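Local coordinates for protein copper-transporting ATPase RAN1 (Arabidopsis thaliana, PDB 3DXS) that probably couples ATP hydrolysis to the transport of copper across membranes, its metal-binding domain carrying a CxxC site that holds zinc in this crystal, at residues 44-49 with 54-59. The protein carries 1 engineered substitution. Numbering follows the deposited sequence. Where two conformers were deposited one is given.
Sequences VVFDPN and EDIKEE. Unlike the reference sequence in segment 54-59: Glu59 (reference Ala).
Ile56 reaches from helix 53-63 toward strand 41-46 and sets its terminal methyl, CD1, over one face of the Phe46 ring. The methyl stands 4.0 Å from the ring centroid, a CH-pi contact offset toward the rim and 26° off the ring normal. CG and CD1 of Phe46 both lie 3.7 Å from CD1 of Ile56. The extended outer part of the isoleucine chain (chi2 169°) carries that methyl away from the helix to the strand. With chi1 at 69°, CG of Phe46 sits over its own backbone, which brings the ring's edge to Val44 O, in the ring plane.

The same methyl also serves Val44, whose CG1 lies 3.8 Å from CD1 of Ile56. The second branches meet more loosely, with CG2 of Val44 4.1 Å from CG2 of Ile56, the valine and isoleucine lying alongside each other and pointing opposite ways. No hydrogen bond crosses between the segments; the contact is wholly apolar, and all three residues are buried.

Strand 41-46 lies between strands 30-36 and 2-9, and Ile4 on the latter touches both Phe46 and Ile56. The contact ties helix 53-63 to strand 41-46, and Leu24 of helix 14-25, packed on Val44 and Ile56, completes the layer between helices and four-stranded antiparallel sheet in the ferredoxin-like fold of a heavy-metal-associated domain.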
# COMPACT_ATOMS: atom_id res chain seq x y z
N VAL A 44 -2.49 -4.44 -2.25
CA VAL A 44 -3.70 -3.72 -1.85
C VAL A 44 -4.91 -4.03 -2.70
O VAL A 44 -4.92 -3.89 -3.93
CB VAL A 44 -3.44 -2.18 -1.86
CG1 VAL A 44 -4.63 -1.42 -1.31
CG2 VAL A 44 -2.16 -1.83 -1.07
N VAL A 45 -5.94 -4.46 -2.00
CA VAL A 45 -7.27 -4.73 -2.57
C VAL A 45 -8.16 -3.54 -2.26
O VAL A 45 -8.29 -3.15 -1.10
CB VAL A 45 -7.88 -6.02 -2.00
CG1 VAL A 45 -9.26 -6.24 -2.58
CG2 VAL A 45 -6.97 -7.23 -2.31
N PHE A 46 -8.70 -2.93 -3.30
CA PHE A 46 -9.41 -1.66 -3.15
C PHE A 46 -10.58 -1.53 -4.12
O PHE A 46 -10.63 -2.17 -5.16
CB PHE A 46 -8.45 -0.47 -3.36
CG PHE A 46 -7.94 -0.31 -4.79
CD1 PHE A 46 -6.87 -1.05 -5.24
CD2 PHE A 46 -8.54 0.56 -5.67
CE1 PHE A 46 -6.42 -0.92 -6.54
CE2 PHE A 46 -8.08 0.71 -6.97
CZ PHE A 46 -7.03 -0.04 -7.40
N ASP A 47 -11.49 -0.66 -3.72
CA ASP A 47 -12.69 -0.32 -4.50
C ASP A 47 -12.40 0.93 -5.33
O ASP A 47 -12.31 2.02 -4.76
CB ASP A 47 -13.88 -0.07 -3.56
CG ASP A 47 -15.11 0.47 -4.27
OD1 ASP A 47 -15.08 0.62 -5.50
OD2 ASP A 47 -16.10 0.74 -3.57
N PRO A 48 -12.22 0.79 -6.65
CA PRO A 48 -11.83 1.91 -7.50
C PRO A 48 -12.84 3.04 -7.56
O PRO A 48 -12.52 4.14 -8.01
CB PRO A 48 -11.64 1.29 -8.89
CG PRO A 48 -12.16 -0.06 -8.81
CD PRO A 48 -12.28 -0.48 -7.39
N ASN A 49 -14.03 2.78 -7.04
CA ASN A 49 -15.06 3.84 -6.98
C ASN A 49 -14.71 4.83 -5.89
O ASN A 49 -15.13 5.98 -5.92
CB ASN A 49 -16.46 3.29 -6.73
CG ASN A 49 -17.12 2.76 -8.00
OD1 ASN A 49 -16.47 2.58 -9.03
ND2 ASN A 49 -18.41 2.51 -7.92
N GLU A 54 -3.10 6.14 -7.28
CA GLU A 54 -2.33 7.34 -6.94
C GLU A 54 -2.55 7.71 -5.48
O GLU A 54 -1.66 8.19 -4.79
CB GLU A 54 -2.71 8.51 -7.85
CG GLU A 54 -2.41 8.27 -9.33
CD GLU A 54 -3.57 7.65 -10.10
OE1 GLU A 54 -4.45 7.04 -9.46
OE2 GLU A 54 -3.59 7.76 -11.34
N ASP A 55 -3.76 7.46 -5.02
CA ASP A 55 -4.16 7.80 -3.66
C ASP A 55 -3.53 6.82 -2.68
O ASP A 55 -3.16 7.16 -1.56
CB ASP A 55 -5.68 7.78 -3.52
CG ASP A 55 -6.35 8.67 -4.52
OD1 ASP A 55 -5.99 9.86 -4.56
OD2 ASP A 55 -7.23 8.17 -5.26
N ILE A 56 -3.40 5.60 -3.14
CA ILE A 56 -2.78 4.53 -2.35
C ILE A 56 -1.29 4.83 -2.19
O ILE A 56 -0.73 4.74 -1.10
CB ILE A 56 -3.05 3.14 -2.98
CG1 ILE A 56 -4.53 2.80 -2.76
CG2 ILE A 56 -2.13 2.05 -2.37
CD1 ILE A 56 -5.02 1.61 -3.54
N LYS A 57 -0.69 5.21 -3.30
CA LYS A 57 0.72 5.61 -3.33
C LYS A 57 0.96 6.78 -2.38
O LYS A 57 1.90 6.79 -1.59
CB LYS A 57 1.15 6.00 -4.76
CG LYS A 57 2.44 6.79 -4.86
CD LYS A 57 2.69 7.14 -6.35
CE LYS A 57 3.50 8.40 -6.55
NZ LYS A 57 4.89 8.23 -6.12
N GLU A 58 0.06 7.74 -2.43
CA GLU A 58 0.18 8.96 -1.63
C GLU A 58 0.07 8.66 -0.13
O GLU A 58 0.77 9.26 0.68
CB GLU A 58 -0.86 10.02 -2.06
CG GLU A 58 -0.87 11.30 -1.23
CD GLU A 58 -1.67 12.41 -1.90
OE1 GLU A 58 -1.86 12.35 -3.13
OE2 GLU A 58 -2.10 13.34 -1.19
N GLU A 59 -0.80 7.72 0.22
CA GLU A 59 -0.97 7.32 1.62
C GLU A 59 0.31 6.74 2.19
O GLU A 59 0.69 6.98 3.34
CB GLU A 59 -2.13 6.33 1.80